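Local coordinates for envelope protein (White spot syndrome virus, PDB 7DDA) that is a viral envelope protein whose C-terminal domain, the part in this chain, carries sulfate-binding sites held responsible for heparin binding, at residues G101-K106 / N143-Y148. Sequence-based numbering, arbitrary orientation.
Sequences GLRNKK and NEEGKY. With SO4 (sulfate ion), chain B.
Leu102 and Gly146 form the hydrogen-bonded pair at the centre of an antiparallel β-sheet contact, where strand 95-104 meets strand 145-153 in one of the domain's two four-stranded sheets. Their reciprocal bonds, Leu102 N to Gly146 O and Gly146 N to Leu102 O, are both 2.7 Å long. On the buried face, the Leu102 side chain packs on Phe165 and Leu167 of the other sheet, and its CB lies at the edge of the Tyr148 ring, whose hydroxyl is bonded to Asn136.

The other face, with Arg103 and Glu145, is looser and partly exposed. The bend of Arg103 at chi3 (-60°) brings its guanidinium back over Glu145 CB, while NH1 donates in the guanidinium plane to Asn143 O (3.0 Å), approaching from above the carbonyl plane. The carboxylate is nearly parallel to the guanidinium, 14° apart, but the salt bridge from Arg103 NH2 to Glu145 OE1 is long (3.9 Å) and purely electrostatic; OE1 is bonded instead to Tyr83.

Beside Gly146, a sulfate, probably from the crystallisation liquor, accepts a bond from the backbone and another from Asn136 ND2, consistent with an anion-binding role: Lys147 N lies 2.7 Å from sulfate O3.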
ATOM      1  N   GLY A 101      15.957  -4.271  10.718  1.00 20.97           N
ATOM      2  CA  GLY A 101      17.011  -4.334   9.718  1.00 15.75           C
ATOM      3  C   GLY A 101      16.657  -5.327   8.628  1.00 19.59           C
ATOM      4  O   GLY A 101      16.082  -6.382   8.902  1.00 23.22           O
ATOM      5  N   LEU A 102      17.000  -4.983   7.390  1.00 18.71           N
ATOM      6  CA  LEU A 102      16.931  -5.906   6.264  1.00 20.43           C
ATOM      7  C   LEU A 102      18.340  -6.080   5.705  1.00 21.79           C
ATOM      8  O   LEU A 102      18.971  -5.102   5.283  1.00 21.72           O
ATOM      9  CB  LEU A 102      15.974  -5.388   5.178  1.00 20.09           C
ATOM     10  CG  LEU A 102      15.807  -6.222   3.895  1.00 25.27           C
ATOM     11  CD1 LEU A 102      14.393  -6.106   3.313  1.00 24.59           C
ATOM     12  CD2 LEU A 102      16.836  -5.847   2.832  1.00 22.54           C
ATOM     13  N   ARG A 103      18.824  -7.316   5.679  1.00 21.13           N
ATOM     14  CA  ARG A 103      20.132  -7.611   5.110  1.00 23.56           C
ATOM     15  C   ARG A 103      20.005  -8.250   3.733  1.00 26.04           C
ATOM     16  O   ARG A 103      19.282  -9.242   3.555  1.00 24.31           O
ATOM     17  CB  ARG A 103      20.946  -8.527   6.022  1.00 23.21           C
ATOM     18  CG  ARG A 103      22.440  -8.432   5.738  1.00 24.03           C
ATOM     19  CD  ARG A 103      23.250  -9.352   6.645  1.00 20.09           C
ATOM     20  NE  ARG A 103      23.073  -9.046   8.062  1.00 16.59           N
ATOM     21  CZ  ARG A 103      23.622  -8.005   8.693  1.00 20.17           C
ATOM     22  NH1 ARG A 103      24.408  -7.153   8.042  1.00 21.54           N
ATOM     23  NH2 ARG A 103      23.385  -7.811   9.985  1.00 19.57           N
ATOM     24  N   ASN A 104      20.723  -7.676   2.769  1.00 27.91           N
ATOM     25  CA  ASN A 104      20.858  -8.265   1.446  1.00 28.79           C
ATOM     26  C   ASN A 104      21.701  -9.534   1.551  1.00 30.32           C
ATOM     27  O   ASN A 104      22.860  -9.490   1.971  1.00 32.74           O
ATOM     28  CB  ASN A 104      21.486  -7.241   0.496  1.00 27.13           C
ATOM     29  CG  ASN A 104      21.730  -7.788  -0.920  1.00 31.51           C
ATOM     30  OD1 ASN A 104      21.378  -8.930  -1.254  1.00 26.06           O
ATOM     31  ND2 ASN A 104      22.332  -6.954  -1.760  1.00 27.67           N
ATOM     32  N   LYS A 105      21.111 -10.673   1.202  1.00 28.79           N
ATOM     33  CA  LYS A 105      21.809 -11.951   1.218  1.00 30.23           C
ATOM     34  C   LYS A 105      21.997 -12.531  -0.179  1.00 36.59           C
ATOM     35  O   LYS A 105      22.277 -13.722  -0.313  1.00 36.61           O
ATOM     36  CB  LYS A 105      21.057 -12.947   2.094  1.00 33.15           C
ATOM     37  CG  LYS A 105      20.903 -12.483   3.515  1.00 32.00           C
ATOM     38  CD  LYS A 105      22.227 -12.572   4.219  1.00 29.10           C
ATOM     39  CE  LYS A 105      22.232 -13.755   5.134  1.00 28.00           C
ATOM     40  NZ  LYS A 105      23.561 -13.948   5.754  1.00 35.48           N
ATOM     41  N   LYS A 106      21.839 -11.718  -1.222  1.00 38.37           N
ATOM     42  CA  LYS A 106      21.912 -12.193  -2.600  1.00 36.94           C
ATOM     43  C   LYS A 106      23.340 -12.047  -3.106  1.00 35.64           C
ATOM     44  O   LYS A 106      23.807 -10.925  -3.350  1.00 35.93           O
ATOM     45  CB  LYS A 106      20.956 -11.412  -3.494  1.00 38.08           C
ATOM     46  CG  LYS A 106      19.561 -11.917  -3.486  1.00 38.59           C
ATOM     47  CD  LYS A 106      18.745 -11.207  -4.536  1.00 41.47           C
ATOM     48  CE  LYS A 106      18.918 -11.886  -5.879  1.00 42.54           C
ATOM     49  NZ  LYS A 106      18.642 -13.341  -5.768  1.00 47.63           N
ATOM     50  N   ASN A 143      25.376  -8.614   2.081  1.00 27.40           N
ATOM     51  CA  ASN A 143      25.578  -8.717   3.523  1.00 28.56           C
ATOM     52  C   ASN A 143      25.565  -7.362   4.218  1.00 24.37           C
ATOM     53  O   ASN A 143      25.789  -7.295   5.435  1.00 21.84           O
ATOM     54  CB  ASN A 143      26.857  -9.483   3.868  1.00 24.87           C
ATOM     55  CG  ASN A 143      26.698 -10.965   3.620  1.00 33.25           C
ATOM     56  OD1 ASN A 143      25.695 -11.564   4.035  1.00 33.94           O
ATOM     57  ND2 ASN A 143      27.653 -11.563   2.914  1.00 26.52           N
ATOM     58  N   GLU A 144      25.291  -6.285   3.500  1.00 20.81           N
ATOM     59  CA  GLU A 144      25.009  -5.023   4.154  1.00 21.91           C
ATOM     60  C   GLU A 144      23.525  -4.953   4.538  1.00 23.31           C
ATOM     61  O   GLU A 144      22.674  -5.594   3.921  1.00 23.68           O
ATOM     62  CB  GLU A 144      25.401  -3.874   3.241  1.00 20.61           C
ATOM     63  CG  GLU A 144      25.157  -2.538   3.861  1.00 26.48           C
ATOM     64  CD  GLU A 144      25.519  -1.416   2.940  1.00 33.02           C
ATOM     65  OE1 GLU A 144      25.956  -1.718   1.795  1.00 31.93           O
ATOM     66  OE2 GLU A 144      25.355  -0.247   3.369  1.00 27.64           O
ATOM     67  N   GLU A 145      23.224  -4.214   5.603  1.00 23.06           N
ATOM     68  CA  GLU A 145      21.856  -4.071   6.083  1.00 21.78           C
ATOM     69  C   GLU A 145      21.337  -2.663   5.820  1.00 21.49           C
ATOM     70  O   GLU A 145      22.100  -1.687   5.811  1.00 19.00           O
ATOM     71  CB  GLU A 145      21.739  -4.360   7.586  1.00 19.74           C
ATOM     72  CG  GLU A 145      22.325  -3.252   8.452  1.00 19.66           C
ATOM     73  CD  GLU A 145      22.177  -3.483   9.957  1.00 22.96           C
ATOM     74  OE1 GLU A 145      21.488  -4.451  10.370  1.00 21.27           O
ATOM     75  OE2 GLU A 145      22.774  -2.684  10.725  1.00 21.40           O
ATOM     76  N   GLY A 146      20.029  -2.586   5.585  1.00 20.75           N
ATOM     77  CA  GLY A 146      19.278  -1.344   5.692  1.00 15.85           C
ATOM     78  C   GLY A 146      18.449  -1.356   6.968  1.00 16.65           C
ATOM     79  O   GLY A 146      17.828  -2.368   7.309  1.00 16.69           O
ATOM     80  N   LYS A 147      18.454  -0.233   7.675  1.00 15.71           N
ATOM     81  CA  LYS A 147      17.718  -0.096   8.928  1.00 16.33           C
ATOM     82  C   LYS A 147      16.495   0.790   8.719  1.00 18.60           C
ATOM     83  O   LYS A 147      16.605   1.881   8.146  1.00 18.16           O
ATOM     84  CB  LYS A 147      18.610   0.479  10.032  1.00 13.72           C
ATOM     85  CG  LYS A 147      19.817  -0.400  10.328  1.00 16.42           C
ATOM     86  CD  LYS A 147      20.516  -0.051  11.641  1.00 18.56           C
ATOM     87  CE  LYS A 147      21.005   1.388  11.676  1.00 13.99           C
ATOM     88  NZ  LYS A 147      22.032   1.707  10.671  1.00 13.69           N
ATOM     89  N   TYR A 148      15.342   0.332   9.218  1.00 18.17           N
ATOM     90  CA  TYR A 148      14.067   1.020   9.038  1.00 16.07           C
ATOM     91  C   TYR A 148      13.376   1.164  10.386  1.00 18.01           C
ATOM     92  O   TYR A 148      13.044   0.165  11.030  1.00 21.12           O
ATOM     93  CB  TYR A 148      13.215   0.260   8.017  1.00 15.85           C
ATOM     94  CG  TYR A 148      13.999   0.206   6.717  1.00 19.13           C
ATOM     95  CD1 TYR A 148      14.088   1.329   5.898  1.00 20.24           C
ATOM     96  CD2 TYR A 148      14.729  -0.919   6.363  1.00 18.56           C
ATOM     97  CE1 TYR A 148      14.847   1.324   4.752  1.00 20.05           C
ATOM     98  CE2 TYR A 148      15.501  -0.933   5.201  1.00 19.78           C
ATOM     99  CZ  TYR A 148      15.552   0.190   4.409  1.00 20.43           C
ATOM    100  OH  TYR A 148      16.299   0.188   3.257  1.00 25.87           O
TER
HETATM  101  S   SO4 B 301      21.045   1.892   7.499  0.52 10.77           S
HETATM  102  O1  SO4 B 301      21.584   3.134   6.936  0.52 24.49           O
HETATM  103  O2  SO4 B 301      21.040   0.867   6.493  0.52 17.01           O
HETATM  104  O3  SO4 B 301      19.675   2.192   7.884  0.52 24.41           O
HETATM  105  O4  SO4 B 301      21.806   1.505   8.657  0.52 11.60           O